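Local coordinates for aryl acylamidase (bacterium CSBL00001, PDB 4YJ6), which probably hydrolyses the amide bond of N-acylated aromatic amines, as an aryl acylamidase of the amidase signature family, at residues Q40-P43 with A47-Y50; G92-L97 with L128-S133. All blocks are in the same frame, centred on the assembly; numbering follows the deposited sequence.

Contact 1. Residues Q40-P43 with A47-Y50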
loop_
_atom_site.group_PDB
_atom_site.type_symbol
_atom_site.label_atom_id
_atom_site.label_comp_id
_atom_site.label_asym_id
_atom_site.label_seq_id
_atom_site.Cartn_x
_atom_site.Cartn_y
_atom_site.Cartn_z
ATOM N N GLN A 40 -6.456 -18.573 -13.560
ATOM C CA GLN A 40 -5.597 -19.720 -13.329
ATOM C C GLN A 40 -4.928 -19.652 -11.947
ATOM O O GLN A 40 -4.803 -20.666 -11.259
ATOM C CB GLN A 40 -4.504 -19.749 -14.389
ATOM C CG GLN A 40 -3.532 -20.908 -14.207
ATOM C CD GLN A 40 -2.282 -20.788 -15.062
ATOM O OE1 GLN A 40 -1.831 -19.687 -15.366
ATOM N NE2 GLN A 40 -1.705 -21.932 -15.436
ATOM N N ARG A 41 -4.521 -18.447 -11.548
ATOM C CA ARG A 41 -3.577 -18.285 -10.425
ATOM C C ARG A 41 -4.225 -17.701 -9.167
ATOM O O ARG A 41 -3.790 -17.981 -8.049
ATOM C CB ARG A 41 -2.402 -17.398 -10.865
ATOM C CG ARG A 41 -1.511 -18.031 -11.932
ATOM C CD ARG A 41 -0.299 -17.188 -12.231
ATOM N NE ARG A 41 0.685 -17.270 -11.142
ATOM C CZ ARG A 41 1.613 -18.213 -11.046
ATOM N NH1 ARG A 41 1.729 -19.152 -12.000
ATOM N NH2 ARG A 41 2.454 -18.204 -10.027
ATOM N N ASP A 42 -5.303 -16.941 -9.333
ATOM C CA ASP A 42 -5.920 -16.287 -8.185
ATOM C C ASP A 42 -6.738 -17.215 -7.301
ATOM O O ASP A 42 -6.942 -16.904 -6.159
ATOM C CB ASP A 42 -6.769 -15.069 -8.605
ATOM C CG ASP A 42 -7.221 -14.231 -7.400
ATOM O OD1 ASP A 42 -6.344 -13.781 -6.656
ATOM O OD2 ASP A 42 -8.427 -14.085 -7.176
ATOM N N PRO A 43 -7.218 -18.363 -7.816
ATOM C CA PRO A 43 -7.958 -19.230 -6.884
ATOM C C PRO A 43 -7.220 -19.517 -5.582
ATOM O O PRO A 43 -7.864 -19.486 -4.538
ATOM C CB PRO A 43 -8.161 -20.525 -7.690
ATOM C CG PRO A 43 -8.342 -20.009 -9.100
ATOM C CD PRO A 43 -7.319 -18.852 -9.210
ATOM N N ALA A 47 -7.017 -12.988 -4.084
ATOM C CA ALA A 47 -6.684 -11.559 -4.093
ATOM C C ALA A 47 -7.781 -10.715 -4.754
ATOM O O ALA A 47 -7.977 -9.572 -4.399
ATOM C CB ALA A 47 -5.333 -11.351 -4.820
ATOM N N VAL A 48 -8.493 -11.285 -5.722
ATOM C CA VAL A 48 -9.487 -10.518 -6.488
ATOM C C VAL A 48 -10.864 -10.646 -5.861
ATOM O O VAL A 48 -11.302 -11.752 -5.547
ATOM C CB VAL A 48 -9.489 -10.989 -7.969
ATOM C CG1 VAL A 48 -10.598 -10.282 -8.779
ATOM C CG2 VAL A 48 -8.123 -10.771 -8.593
ATOM N N VAL A 49 -11.539 -9.522 -5.644
ATOM C CA VAL A 49 -12.866 -9.547 -5.066
ATOM C C VAL A 49 -13.950 -9.041 -6.023
ATOM O O VAL A 49 -15.140 -9.234 -5.758
ATOM C CB VAL A 49 -12.931 -8.751 -3.738
ATOM C CG1 VAL A 49 -11.978 -9.383 -2.731
ATOM C CG2 VAL A 49 -12.592 -7.257 -3.954
ATOM N N TYR A 50 -13.560 -8.399 -7.114
ATOM C CA TYR A 50 -14.528 -7.990 -8.158
ATOM C C TYR A 50 -13.818 -8.083 -9.498
ATOM O O TYR A 50 -12.657 -7.659 -9.614
ATOM C CB TYR A 50 -15.014 -6.544 -7.936
ATOM C CG TYR A 50 -15.895 -6.037 -9.060
ATOM C CD1 TYR A 50 -17.139 -6.614 -9.292
ATOM C CD2 TYR A 50 -15.492 -4.962 -9.874
ATOM C CE1 TYR A 50 -17.949 -6.168 -10.314
ATOM C CE2 TYR A 50 -16.323 -4.497 -10.906
ATOM C CZ TYR A 50 -17.545 -5.113 -11.100
ATOM O OH TYR A 50 -18.388 -4.683 -12.105
HETATM O O HOH W 1 -10.664 -14.492 -5.597
#
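The polar part of this contact is the carboxylate of D42, whose two oxygens take one backbone N-H each from consecutive residues, A47 and V48. A47 N gives to D42 OD1 at 2.8 Å, with 154° at the hydrogen, and arrives at the syn lone pair. The V48 N to D42 OD2 bond is longer, 3.2 Å; it too comes from the syn side, but 31° out of the carboxylate plane. With CG anti to the backbone N (chi1 -170°), the D42 head is carried forward to these two amides. Gripped at both oxygens, the carboxylate has its rotation fixed, and the paired N-H groups would be expected to stabilise its negative charge. A water lies 2.8 Å from both D42 OD2 and V48 O and can bridge them, though it cannot donate to every acceptor near it.

In fold terms, D42 sits in helix 27-45, and its carboxylate reaches past the helix end to the residues that open strand 48-51, an outermost strand of a three-stranded mixed sheet. That strand turns a corner at V49, where V49 and Y50 both face Q130 in a classic beta bulge.

Carbon-to-oxygen contacts follow from the two N-H bonds. A47 CB lies 3.2 Å from D42 OD1, while V48 CB and CG2 lie beside D42 OD2, at 3.4 and 3.6 Å; the methyl is next to the backbone N that makes the bond. Helix 165-172 covers this patch, L170 touching D42, A47 and V48, and A169 touching A47. One residue back on helix 27-45, R41 forms a salt bridge with D173.

Contact 2. Residues G92-L97 with L128-S133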
loop_
_atom_site.group_PDB
_atom_site.type_symbol
_atom_site.label_atom_id
_atom_site.label_comp_id
_atom_site.label_asym_id
_atom_site.label_seq_id
_atom_site.Cartn_x
_atom_site.Cartn_y
_atom_site.Cartn_z
ATOM N N GLY A 92 -20.464 2.703 -10.932
ATOM C CA GLY A 92 -20.971 1.392 -11.299
ATOM C C GLY A 92 -20.274 0.195 -10.671
ATOM O O GLY A 92 -20.728 -0.935 -10.837
ATOM N N TRP A 93 -19.189 0.422 -9.922
ATOM C CA TRP A 93 -18.449 -0.680 -9.326
ATOM C C TRP A 93 -18.841 -0.855 -7.856
ATOM O O TRP A 93 -19.346 0.072 -7.222
ATOM C CB TRP A 93 -16.944 -0.403 -9.391
ATOM C CG TRP A 93 -16.338 -0.578 -10.766
ATOM C CD1 TRP A 93 -16.939 -0.357 -11.990
ATOM C CD2 TRP A 93 -15.020 -1.028 -11.039
ATOM N NE1 TRP A 93 -16.041 -0.645 -13.014
ATOM C CE2 TRP A 93 -14.860 -1.062 -12.451
ATOM C CE3 TRP A 93 -13.945 -1.404 -10.224
ATOM C CZ2 TRP A 93 -13.664 -1.451 -13.058
ATOM C CZ3 TRP A 93 -12.749 -1.808 -10.830
ATOM C CH2 TRP A 93 -12.615 -1.809 -12.238
ATOM N N PRO A 94 -18.623 -2.052 -7.321
ATOM C CA PRO A 94 -18.995 -2.249 -5.914
ATOM C C PRO A 94 -18.027 -1.539 -4.994
ATOM O O PRO A 94 -16.981 -1.045 -5.422
ATOM C CB PRO A 94 -18.927 -3.773 -5.721
ATOM C CG PRO A 94 -18.124 -4.292 -6.844
ATOM C CD PRO A 94 -18.157 -3.294 -7.969
ATOM N N SER A 95 -18.399 -1.460 -3.729
ATOM C CA SER A 95 -17.485 -0.977 -2.698
ATOM C C SER A 95 -17.929 -1.586 -1.379
ATOM O O SER A 95 -18.949 -1.187 -0.843
ATOM C CB SER A 95 -17.548 0.554 -2.624
ATOM O OG SER A 95 -16.678 1.018 -1.568
ATOM N N THR A 96 -17.172 -2.550 -0.858
ATOM C CA THR A 96 -17.607 -3.247 0.349
ATOM C C THR A 96 -16.811 -2.855 1.584
ATOM O O THR A 96 -17.016 -3.445 2.643
ATOM C CB THR A 96 -17.537 -4.782 0.177
ATOM O OG1 THR A 96 -16.181 -5.242 0.164
ATOM C CG2 THR A 96 -18.228 -5.216 -1.123
ATOM N N LEU A 97 -15.921 -1.867 1.452
ATOM C CA LEU A 97 -15.063 -1.421 2.570
ATOM C C LEU A 97 -14.337 -2.609 3.183
ATOM O O LEU A 97 -14.270 -2.757 4.414
ATOM C CB LEU A 97 -15.894 -0.693 3.637
ATOM C CG LEU A 97 -16.785 0.432 3.072
ATOM C CD1 LEU A 97 -17.517 1.203 4.210
ATOM C CD2 LEU A 97 -15.950 1.384 2.227
ATOM N N LEU A 128 -8.951 -3.970 -14.398
ATOM C CA LEU A 128 -9.554 -5.301 -14.538
ATOM C C LEU A 128 -10.490 -5.665 -13.385
ATOM O O LEU A 128 -11.189 -6.673 -13.463
ATOM C CB LEU A 128 -8.470 -6.402 -14.687
ATOM C CG LEU A 128 -8.305 -6.701 -16.197
ATOM C CD1 LEU A 128 -7.477 -5.600 -16.837
ATOM C CD2 LEU A 128 -7.698 -8.043 -16.459
ATOM N N GLY A 129 -10.507 -4.869 -12.315
ATOM C CA GLY A 129 -11.300 -5.219 -11.135
ATOM C C GLY A 129 -10.745 -4.646 -9.839
ATOM O O GLY A 129 -10.001 -3.666 -9.880
ATOM N N GLN A 130 -11.117 -5.256 -8.708
ATOM C CA GLN A 130 -10.716 -4.768 -7.372
ATOM C C GLN A 130 -10.072 -5.871 -6.568
ATOM O O GLN A 130 -10.388 -7.051 -6.761
ATOM C CB GLN A 130 -11.934 -4.306 -6.580
ATOM C CG GLN A 130 -12.724 -3.188 -7.259
ATOM C CD GLN A 130 -13.976 -2.843 -6.479
ATOM O OE1 GLN A 130 -14.595 -3.729 -5.874
ATOM N NE2 GLN A 130 -14.384 -1.574 -6.514
ATOM N N THR A 131 -9.214 -5.475 -5.627
ATOM C CA THR A 131 -8.494 -6.394 -4.773
ATOM C C THR A 131 -8.959 -6.349 -3.317
ATOM O O THR A 131 -9.485 -5.342 -2.843
ATOM C CB THR A 131 -6.969 -6.076 -4.810
ATOM O OG1 THR A 131 -6.785 -4.689 -4.498
ATOM C CG2 THR A 131 -6.405 -6.347 -6.213
ATOM N N ASN A 132 -8.718 -7.452 -2.595
ATOM C CA ASN A 132 -9.232 -7.650 -1.232
ATOM C C ASN A 132 -8.528 -6.773 -0.184
ATOM O O ASN A 132 -7.321 -6.521 -0.298
ATOM C CB ASN A 132 -8.992 -9.116 -0.850
ATOM C CG ASN A 132 -9.908 -9.605 0.267
ATOM O OD1 ASN A 132 -10.938 -9.034 0.538
ATOM N ND2 ASN A 132 -9.501 -10.696 0.921
ATOM N N SER A 133 -9.298 -6.362 0.828
ATOM C CA SER A 133 -8.814 -5.607 1.993
ATOM C C SER A 133 -9.548 -6.179 3.213
ATOM O O SER A 133 -10.660 -6.695 3.070
ATOM C CB SER A 133 -9.163 -4.095 1.813
ATOM O OG SER A 133 -9.007 -3.324 3.030
#
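Q130 stands up from its strand, and its side chain and that of W93 slide past each other in opposite directions. The indole presents its CE3-CZ3 edge to the glutamine, with the ring and amide planes 68° apart. W93 CE3 comes 3.7 Å from Q130 CG, and Q130 NE2 lies in the plane of the ring at the same edge, 3.7 Å from W93 CE3. The next carbons of that edge rest on the strand backbone: W93 CZ3 is 3.5 Å from G129 O, and W93 CH2 is 3.7 Å from G129 N. The other end of the indole is held by E55, whose OE1 accepts from W93 NE1, and Y50 packs edge-to-face with the ring.

Beyond CG the Q130 chain is extended, which delivers its amide to the backbone of P94. Q130 NE2 donates to P94 O over 2.9 Å, nearly straight at 167°. The acceptor lies close to the plane of the glutamine amide, whereas the donor is tilted 32° from the carbonyl plane of P94. On the other side of the amide group, Q130 OE1 sits 3.7 Å from P94 CG, the proline ring and the glutamine passing at a slant. The amide is thus fixed by one good bond and wedged between an indole edge and a pyrrolidine.

All four touching residues are buried. The loop carrying W93 and P94 follows strand 80-84 and leads to helix 115-122, and strand 126-131 then returns parallel beside strand 80-84: the contact ties the connecting loop of a beta-alpha-beta crossover to its second strand, within the amidase fold.

How the contacts relate
The two contacts share one sheet and lie on the same side of the chain's centre, about 12 Å apart between centres. Strand 48-51 of contact 1 runs antiparallel to strand 126-131 of contact 2, joined by probable hydrogen bonds A47 O to N132 N and V49 N to Q130 O, both 2.9 Å. Side chains meet as well: Y50 CD1 packs 3.5 Å from P94 CG, which brings the edge strand against the 92-97 loop. Beyond its backbone bond, Q130 touches V49 and Y50 with its side chain as well as the loop. Amidase signature enzymes generally use a Ser-cisSer-Lys triad; the residues touching within each contact include neither serine nor lysine.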